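Side-chain contacts in probable benzoylformate decarboxylase (Rhodococcus jostii, PDB 7ORX), which belongs to the thiamine diphosphate-dependent enzyme family and binds thiamine diphosphate and a sodium ion: residues E9-L14 against R140-A145; V126-E131 against I146-L151. One frame throughout, in Å; residues are numbered along the deposited sequence.

Contact 1. Residues E9-L14 against R140-A145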
ATOM      1  N   GLU C   9      29.457 -12.609  -0.525  1.00 78.92           N
ATOM      2  CA  GLU C   9      30.158 -13.731   0.149  1.00 80.32           C
ATOM      3  C   GLU C   9      29.403 -14.100   1.423  1.00 77.64           C
ATOM      4  O   GLU C   9      29.286 -15.298   1.733  1.00 77.83           O
ATOM      5  CB  GLU C   9      31.606 -13.369   0.444  1.00 84.99           C
ATOM      6  CG  GLU C   9      32.431 -13.166  -0.815  1.00 88.25           C
ATOM      7  CD  GLU C   9      33.867 -12.694  -0.607  1.00 93.51           C
ATOM      8  OE1 GLU C   9      34.121 -11.815   0.277  1.00 95.15           O
ATOM      9  OE2 GLU C   9      34.720 -13.160  -1.371  1.00 97.72           O
ATOM     10  N   VAL C  10      28.883 -13.106   2.128  1.00 75.33           N
ATOM     11  CA  VAL C  10      28.222 -13.359   3.433  1.00 74.58           C
ATOM     12  C   VAL C  10      26.837 -13.954   3.186  1.00 72.31           C
ATOM     13  O   VAL C  10      26.420 -14.854   3.954  1.00 71.41           O
ATOM     14  CB  VAL C  10      28.148 -12.083   4.280  1.00 74.28           C
ATOM     15  CG1 VAL C  10      27.366 -12.340   5.555  1.00 73.97           C
ATOM     16  CG2 VAL C  10      29.525 -11.566   4.608  1.00 76.20           C
ATOM     17  N   THR C  11      26.128 -13.419   2.192  1.00 71.91           N
ATOM     18  CA  THR C  11      24.769 -13.875   1.796  1.00 70.43           C
ATOM     19  C   THR C  11      24.828 -15.370   1.453  1.00 70.72           C
ATOM     20  O   THR C  11      24.054 -16.116   2.048  1.00 68.85           O
ATOM     21  CB  THR C  11      24.203 -13.033   0.650  1.00 70.13           C
ATOM     22  OG1 THR C  11      24.105 -11.674   1.074  1.00 70.09           O
ATOM     23  CG2 THR C  11      22.836 -13.510   0.200  1.00 68.87           C
ATOM     24  N   TYR C  12      25.775 -15.783   0.600  1.00 73.66           N
ATOM     25  CA  TYR C  12      25.988 -17.198   0.179  1.00 76.96           C
ATOM     26  C   TYR C  12      26.394 -18.053   1.381  1.00 79.71           C
ATOM     27  O   TYR C  12      25.859 -19.163   1.511  1.00 80.54           O
ATOM     28  CB  TYR C  12      26.970 -17.301  -0.983  1.00 78.68           C
ATOM     29  CG  TYR C  12      26.327 -17.102  -2.335  1.00 78.99           C
ATOM     30  CD1 TYR C  12      25.348 -17.969  -2.779  1.00 80.76           C
ATOM     31  CD2 TYR C  12      26.680 -16.046  -3.167  1.00 80.01           C
ATOM     32  CE1 TYR C  12      24.736 -17.795  -4.012  1.00 82.52           C
ATOM     33  CE2 TYR C  12      26.097 -15.855  -4.402  1.00 81.44           C
ATOM     34  CZ  TYR C  12      25.116 -16.743  -4.835  1.00 83.83           C
ATOM     35  OH  TYR C  12      24.510 -16.619  -6.063  1.00 84.52           O
ATOM     36  N   GLU C  13      27.223 -17.550   2.290  1.00 82.92           N
ATOM     37  CA  GLU C  13      27.619 -18.358   3.473  1.00 86.39           C
ATOM     38  C   GLU C  13      26.369 -18.613   4.325  1.00 81.36           C
ATOM     39  O   GLU C  13      26.266 -19.685   4.992  1.00 81.88           O
ATOM     40  CB  GLU C  13      28.789 -17.684   4.208  1.00 93.88           C
ATOM     41  CG  GLU C  13      29.232 -18.437   5.467  1.00102.46           C
ATOM     42  CD  GLU C  13      30.568 -19.187   5.532  1.00111.39           C
ATOM     43  OE1 GLU C  13      31.311 -18.986   6.551  1.00108.71           O
ATOM     44  OE2 GLU C  13      30.821 -20.040   4.622  1.00118.49           O
ATOM     45  N   LEU C  14      25.440 -17.665   4.281  1.00 76.27           N
ATOM     46  CA  LEU C  14      24.226 -17.684   5.108  1.00 74.69           C
ATOM     47  C   LEU C  14      23.214 -18.634   4.484  1.00 74.29           C
ATOM     48  O   LEU C  14      22.673 -19.473   5.224  1.00 74.48           O
ATOM     49  CB  LEU C  14      23.713 -16.251   5.197  1.00 73.85           C
ATOM     50  CG  LEU C  14      22.330 -16.105   5.810  1.00 74.25           C
ATOM     51  CD1 LEU C  14      22.360 -16.302   7.314  1.00 76.56           C
ATOM     52  CD2 LEU C  14      21.722 -14.758   5.463  1.00 74.39           C
ATOM     53  N   ARG C 140      21.388  -9.096   6.627  1.00 67.86           N
ATOM     54  CA  ARG C 140      20.445  -9.249   7.785  1.00 67.98           C
ATOM     55  C   ARG C 140      19.013  -9.261   7.245  1.00 65.45           C
ATOM     56  O   ARG C 140      18.199 -10.036   7.743  1.00 63.82           O
ATOM     57  CB  ARG C 140      20.689  -8.164   8.844  1.00 69.67           C
ATOM     58  CG  ARG C 140      19.865  -8.324  10.120  1.00 71.10           C
ATOM     59  CD  ARG C 140      19.559  -6.975  10.797  1.00 73.58           C
ATOM     60  NE  ARG C 140      18.865  -6.171   9.815  1.00 74.18           N
ATOM     61  CZ  ARG C 140      17.554  -6.308   9.519  1.00 73.95           C
ATOM     62  NH1 ARG C 140      16.774  -7.102  10.242  1.00 74.21           N
ATOM     63  NH2 ARG C 140      17.016  -5.597   8.538  1.00 71.73           N
ATOM     64  N   THR C 141      18.709  -8.434   6.251  1.00 65.39           N
ATOM     65  CA  THR C 141      17.382  -8.430   5.597  1.00 65.28           C
ATOM     66  C   THR C 141      17.073  -9.863   5.115  1.00 65.23           C
ATOM     67  O   THR C 141      15.961 -10.332   5.308  1.00 64.32           O
ATOM     68  CB  THR C 141      17.317  -7.397   4.474  1.00 65.91           C
ATOM     69  OG1 THR C 141      17.369  -6.087   5.031  1.00 66.25           O
ATOM     70  CG2 THR C 141      16.043  -7.517   3.659  1.00 65.95           C
ATOM     71  N   ILE C 142      18.032 -10.555   4.509  1.00 66.08           N
ATOM     72  CA  ILE C 142      17.834 -11.938   4.015  1.00 65.78           C
ATOM     73  C   ILE C 142      17.744 -12.881   5.207  1.00 65.95           C
ATOM     74  O   ILE C 142      16.872 -13.734   5.186  1.00 69.21           O
ATOM     75  CB  ILE C 142      18.902 -12.338   2.992  1.00 66.75           C
ATOM     76  CG1 ILE C 142      18.858 -11.358   1.818  1.00 66.35           C
ATOM     77  CG2 ILE C 142      18.698 -13.769   2.510  1.00 66.15           C
ATOM     78  CD1 ILE C 142      19.747 -11.760   0.691  1.00 67.34           C
ATOM     79  N   ASN C 143      18.543 -12.722   6.229  1.00 65.51           N
ATOM     80  CA  ASN C 143      18.365 -13.525   7.468  1.00 65.67           C
ATOM     81  C   ASN C 143      16.938 -13.361   7.977  1.00 64.58           C
ATOM     82  O   ASN C 143      16.286 -14.388   8.248  1.00 66.10           O
ATOM     83  CB  ASN C 143      19.301 -13.157   8.628  1.00 67.42           C
ATOM     84  CG  ASN C 143      19.264 -14.237   9.684  1.00 68.03           C
ATOM     85  OD1 ASN C 143      19.411 -15.400   9.359  1.00 68.57           O
ATOM     86  ND2 ASN C 143      19.026 -13.893  10.929  1.00 68.48           N
ATOM     87  N   GLN C 144      16.461 -12.127   8.108  1.00 63.74           N
ATOM     88  CA  GLN C 144      15.103 -11.838   8.639  1.00 63.27           C
ATOM     89  C   GLN C 144      14.049 -12.483   7.710  1.00 63.66           C
ATOM     90  O   GLN C 144      13.094 -13.125   8.209  1.00 62.24           O
ATOM     91  CB  GLN C 144      14.906 -10.329   8.734  1.00 62.71           C
ATOM     92  CG  GLN C 144      13.483  -9.926   9.013  1.00 62.55           C
ATOM     93  CD  GLN C 144      13.346  -8.468   9.408  1.00 64.08           C
ATOM     94  OE1 GLN C 144      14.208  -7.587   9.223  1.00 64.22           O
ATOM     95  NE2 GLN C 144      12.218  -8.171  10.000  1.00 65.45           N
ATOM     96  N   ALA C 145      14.198 -12.298   6.398  1.00 64.26           N
ATOM     97  CA  ALA C 145      13.332 -12.909   5.375  1.00 65.22           C
ATOM     98  C   ALA C 145      13.194 -14.405   5.654  1.00 65.71           C
ATOM     99  O   ALA C 145      12.031 -14.893   5.632  1.00 65.73           O
ATOM    100  CB  ALA C 145      13.876 -12.681   3.985  1.00 65.87           C
TER
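CG2 of T11 lies against CD1 of I142, 3.6 Å away, where the two side chains cross at about a right angle. One turn further along, L14 reaches across with both branches. CD1 of L14 comes to 3.7 Å from OD1 of N143. CD2 of L14 rests 4.3 Å from CG2 of I142 and 3.9 Å from N of N143. Leucine suits this place because its end is forked: one methyl, CD2, touches both CG2 of I142 and the backbone of N143, while the other, CD1, meets the amide oxygen of N143. CG of L14 stands anti to the backbone N (chi1 170°), which extends the fork toward helix 138-149. No hydrogen bond spans the two segments, so the polar atoms find partners around them. T11 turns OG1 back to the carbonyl of V7, one helical turn earlier, and this leaves its methyl for the apolar side. N143 OD1 accepts from R18 NH2, which gives the buried amide oxygen a polar partner beside the leucine. R140 points away from helix 7-17: its NH1 donates to Q144 OE1 (2.8 Å), its NE pairs with D137, and NH1 also reaches R310 O of a second subunit. One face of helix 138-149 thus meets its neighbour while another meets the tetramer interface. The two helix segments run nearly parallel, with axes 10.3 Å apart and inclined by 21°, an arrangement typical of neighbouring helices in the alpha/beta fold of the N-terminal domain of thiamine diphosphate enzymes.

Contact 2. Residues V126-E131 against I146-L151; sequences VKWSSE and IHTALL
T148 overlaps two side chains of segment 126-131 with a single methyl: its CG2 lies 3.7 Å from CB of W128 and 3.9 Å from CE of K127. The side chains of K127 and T148 lie alongside one another, pointing opposite ways, which takes the lysine amine beyond the threonine methyl to the backbone. There NZ of K127 donates to O of T148 at 3.0 Å, tilted 28° from the carbonyl plane. O of T148 also accepts from N of L151 at 3.1 Å, and the two donors arrive from opposite faces of that plane. NZ also donates to A153 O, so the amine is bound to two backbone oxygens where helix 138-149 gives way to the following loop. A lysine fits here, its long chain bending near the end to bring positive charge to a helix C-terminus, whose dipole would probably welcome it. These residues belong to a beta-alpha-beta crossover: strand 128-130 leads into helix 138-149, which returns to strand 157-162, and the two parallel strands are hydrogen-bonded through W128 and Y158. The side chain of W128 packs between sheet and helix, a chi1 of -172° swinging the indole away from its own backbone N and against T141, Q144 and A145. Threonine serves both sides of its position, since OG1 is hydrogen-bonded to Q144 O in its own helix while the methyl is turned to the tryptophan. NZ of K127 is also 3.0 Å from O of L151, at too poor an angle for a hydrogen bond. Beyond, T148 and L151 pack against A309 and G305 of a second subunit.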
ATOM      1  N   VAL C 126       2.684 -11.970  -0.125  1.00 79.38           N
ATOM      2  CA  VAL C 126       3.847 -12.147   0.789  1.00 73.44           C
ATOM      3  C   VAL C 126       3.525 -11.661   2.200  1.00 70.88           C
ATOM      4  O   VAL C 126       2.881 -10.617   2.300  1.00 70.91           O
ATOM      5  CB  VAL C 126       5.032 -11.412   0.170  1.00 73.02           C
ATOM      6  CG1 VAL C 126       5.334 -11.968  -1.223  1.00 73.10           C
ATOM      7  CG2 VAL C 126       4.769  -9.920   0.073  1.00 74.51           C
ATOM      8  N   LYS C 127       3.925 -12.424   3.228  1.00 68.42           N
ATOM      9  CA  LYS C 127       3.835 -12.037   4.660  1.00 68.99           C
ATOM     10  C   LYS C 127       4.650 -10.777   4.954  1.00 68.87           C
ATOM     11  O   LYS C 127       4.370 -10.091   5.921  1.00 68.77           O
ATOM     12  CB  LYS C 127       4.602 -12.971   5.583  1.00 68.66           C
ATOM     13  CG  LYS C 127       4.003 -14.321   5.795  1.00 70.06           C
ATOM     14  CD  LYS C 127       4.924 -15.171   6.609  1.00 70.36           C
ATOM     15  CE  LYS C 127       5.044 -14.636   8.015  1.00 71.53           C
ATOM     16  NZ  LYS C 127       5.256 -15.740   8.972  1.00 71.97           N
ATOM     17  N   TRP C 128       5.759 -10.628   4.251  1.00 67.57           N
ATOM     18  CA  TRP C 128       6.794  -9.632   4.592  1.00 68.07           C
ATOM     19  C   TRP C 128       7.603  -9.296   3.349  1.00 68.28           C
ATOM     20  O   TRP C 128       7.929 -10.232   2.611  1.00 67.66           O
ATOM     21  CB  TRP C 128       7.709 -10.181   5.689  1.00 68.36           C
ATOM     22  CG  TRP C 128       8.627  -9.105   6.177  1.00 67.75           C
ATOM     23  CD1 TRP C 128       8.267  -7.988   6.875  1.00 68.41           C
ATOM     24  CD2 TRP C 128      10.017  -8.949   5.864  1.00 66.80           C
ATOM     25  NE1 TRP C 128       9.342  -7.146   6.991  1.00 68.50           N
ATOM     26  CE2 TRP C 128      10.436  -7.736   6.436  1.00 67.34           C
ATOM     27  CE3 TRP C 128      10.946  -9.727   5.175  1.00 66.56           C
ATOM     28  CZ2 TRP C 128      11.750  -7.312   6.394  1.00 68.38           C
ATOM     29  CZ3 TRP C 128      12.249  -9.294   5.099  1.00 67.67           C
ATOM     30  CH2 TRP C 128      12.647  -8.096   5.708  1.00 68.98           C
ATOM     31  N   SER C 129       7.944  -8.029   3.153  1.00 70.20           N
ATOM     32  CA  SER C 129       8.736  -7.616   1.971  1.00 72.31           C
ATOM     33  C   SER C 129       9.648  -6.447   2.341  1.00 71.67           C
ATOM     34  O   SER C 129       9.234  -5.645   3.127  1.00 72.20           O
ATOM     35  CB  SER C 129       7.801  -7.308   0.805  1.00 75.11           C
ATOM     36  OG  SER C 129       7.531  -5.913   0.715  1.00 77.74           O
ATOM     37  N   SER C 130      10.858  -6.397   1.802  1.00 71.76           N
ATOM     38  CA  SER C 130      11.865  -5.349   2.085  1.00 73.93           C
ATOM     39  C   SER C 130      12.599  -4.982   0.810  1.00 72.92           C
ATOM     40  O   SER C 130      12.955  -5.904   0.104  1.00 72.45           O
ATOM     41  CB  SER C 130      12.830  -5.810   3.130  1.00 75.69           C
ATOM     42  OG  SER C 130      13.688  -4.727   3.505  1.00 82.23           O
ATOM     43  N   GLU C 131      12.806  -3.692   0.552  1.00 75.71           N
ATOM     44  CA  GLU C 131      13.977  -3.235  -0.239  1.00 80.79           C
ATOM     45  C   GLU C 131      14.979  -2.677   0.775  1.00 79.79           C
ATOM     46  O   GLU C 131      14.794  -1.553   1.204  1.00 78.53           O
ATOM     47  CB  GLU C 131      13.562  -2.232  -1.337  1.00 86.47           C
ATOM     48  CG  GLU C 131      14.709  -1.855  -2.299  1.00 91.43           C
ATOM     49  CD  GLU C 131      14.358  -1.185  -3.635  1.00 96.24           C
ATOM     50  OE1 GLU C 131      14.295  -1.896  -4.701  1.00 98.95           O
ATOM     51  OE2 GLU C 131      14.219   0.069  -3.645  1.00 98.85           O
ATOM     52  N   ILE C 146      14.296 -15.111   5.911  1.00 66.48           N
ATOM     53  CA  ILE C 146      14.249 -16.600   6.040  1.00 67.12           C
ATOM     54  C   ILE C 146      13.534 -16.940   7.340  1.00 68.70           C
ATOM     55  O   ILE C 146      12.653 -17.780   7.301  1.00 69.69           O
ATOM     56  CB  ILE C 146      15.643 -17.224   5.962  1.00 67.10           C
ATOM     57  CG1 ILE C 146      16.215 -17.054   4.555  1.00 66.98           C
ATOM     58  CG2 ILE C 146      15.618 -18.682   6.398  1.00 67.04           C
ATOM     59  CD1 ILE C 146      17.711 -17.133   4.495  1.00 68.42           C
ATOM     60  N   HIS C 147      13.876 -16.303   8.445  1.00 69.55           N
ATOM     61  CA  HIS C 147      13.274 -16.668   9.753  1.00 71.99           C
ATOM     62  C   HIS C 147      11.765 -16.444   9.701  1.00 71.21           C
ATOM     63  O   HIS C 147      10.996 -17.248  10.281  1.00 71.80           O
ATOM     64  CB  HIS C 147      13.861 -15.808  10.865  1.00 73.84           C
ATOM     65  CG  HIS C 147      15.267 -16.146  11.193  1.00 76.41           C
ATOM     66  ND1 HIS C 147      15.665 -17.443  11.444  1.00 77.06           N
ATOM     67  CD2 HIS C 147      16.349 -15.343  11.369  1.00 78.45           C
ATOM     68  CE1 HIS C 147      16.952 -17.428  11.746  1.00 78.93           C
ATOM     69  NE2 HIS C 147      17.392 -16.144  11.710  1.00 79.95           N
ATOM     70  N   THR C 148      11.402 -15.305   9.117  1.00 70.86           N
ATOM     71  CA  THR C 148      10.003 -14.842   8.917  1.00 70.33           C
ATOM     72  C   THR C 148       9.273 -15.887   8.064  1.00 68.87           C
ATOM     73  O   THR C 148       8.189 -16.281   8.444  1.00 71.66           O
ATOM     74  CB  THR C 148       9.946 -13.468   8.237  1.00 69.37           C
ATOM     75  OG1 THR C 148      10.632 -12.493   9.021  1.00 70.41           O
ATOM     76  CG2 THR C 148       8.537 -12.985   8.000  1.00 69.00           C
ATOM     77  N   ALA C 149       9.817 -16.313   6.934  1.00 66.83           N
ATOM     78  CA  ALA C 149       9.165 -17.335   6.081  1.00 66.31           C
ATOM     79  C   ALA C 149       8.829 -18.606   6.880  1.00 65.76           C
ATOM     80  O   ALA C 149       7.740 -19.147   6.611  1.00 64.17           O
ATOM     81  CB  ALA C 149      10.013 -17.631   4.885  1.00 66.07           C
ATOM     82  N   LEU C 150       9.641 -19.014   7.866  1.00 65.78           N
ATOM     83  CA  LEU C 150       9.487 -20.291   8.612  1.00 66.72           C
ATOM     84  C   LEU C 150       8.720 -20.105   9.908  1.00 67.32           C
ATOM     85  O   LEU C 150       8.506 -21.097  10.638  1.00 67.05           O
ATOM     86  CB  LEU C 150      10.858 -20.883   8.912  1.00 68.16           C
ATOM     87  CG  LEU C 150      11.637 -21.304   7.677  1.00 69.31           C
ATOM     88  CD1 LEU C 150      13.118 -21.397   7.957  1.00 70.68           C
ATOM     89  CD2 LEU C 150      11.127 -22.623   7.140  1.00 70.29           C
ATOM     90  N   LEU C 151       8.277 -18.898  10.170  1.00 70.30           N
ATOM     91  CA  LEU C 151       7.616 -18.585  11.466  1.00 74.46           C
ATOM     92  C   LEU C 151       6.128 -18.858  11.305  1.00 75.38           C
ATOM     93  O   LEU C 151       5.531 -18.327  10.374  1.00 75.96           O
ATOM     94  CB  LEU C 151       7.891 -17.118  11.816  1.00 75.65           C
ATOM     95  CG  LEU C 151       8.321 -16.834  13.246  1.00 77.16           C
ATOM     96  CD1 LEU C 151       9.208 -17.937  13.817  1.00 77.99           C
ATOM     97  CD2 LEU C 151       9.002 -15.483  13.261  1.00 77.47           C
TER

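Helix 138-149 is shared by both contacts, whose centres lie about 13 Å apart. Contact 1 joins it to helix 7-17, and contact 2 joins the end of the helix to strand 128-130, an outermost strand, within this chain, of the six-stranded parallel sheet. Along the chain the segments alternate: 9-14, 126-131, 140-145, 146-151. The two contacts also touch directly, CD of Q144 lying 3.6 Å from CZ2 of W128. The helix is therefore held to a neighbouring helix and to the sheet it packs on, and both contacts reach a second subunit, so the helix that covers the edge of the sheet also takes part in the packing between subunits.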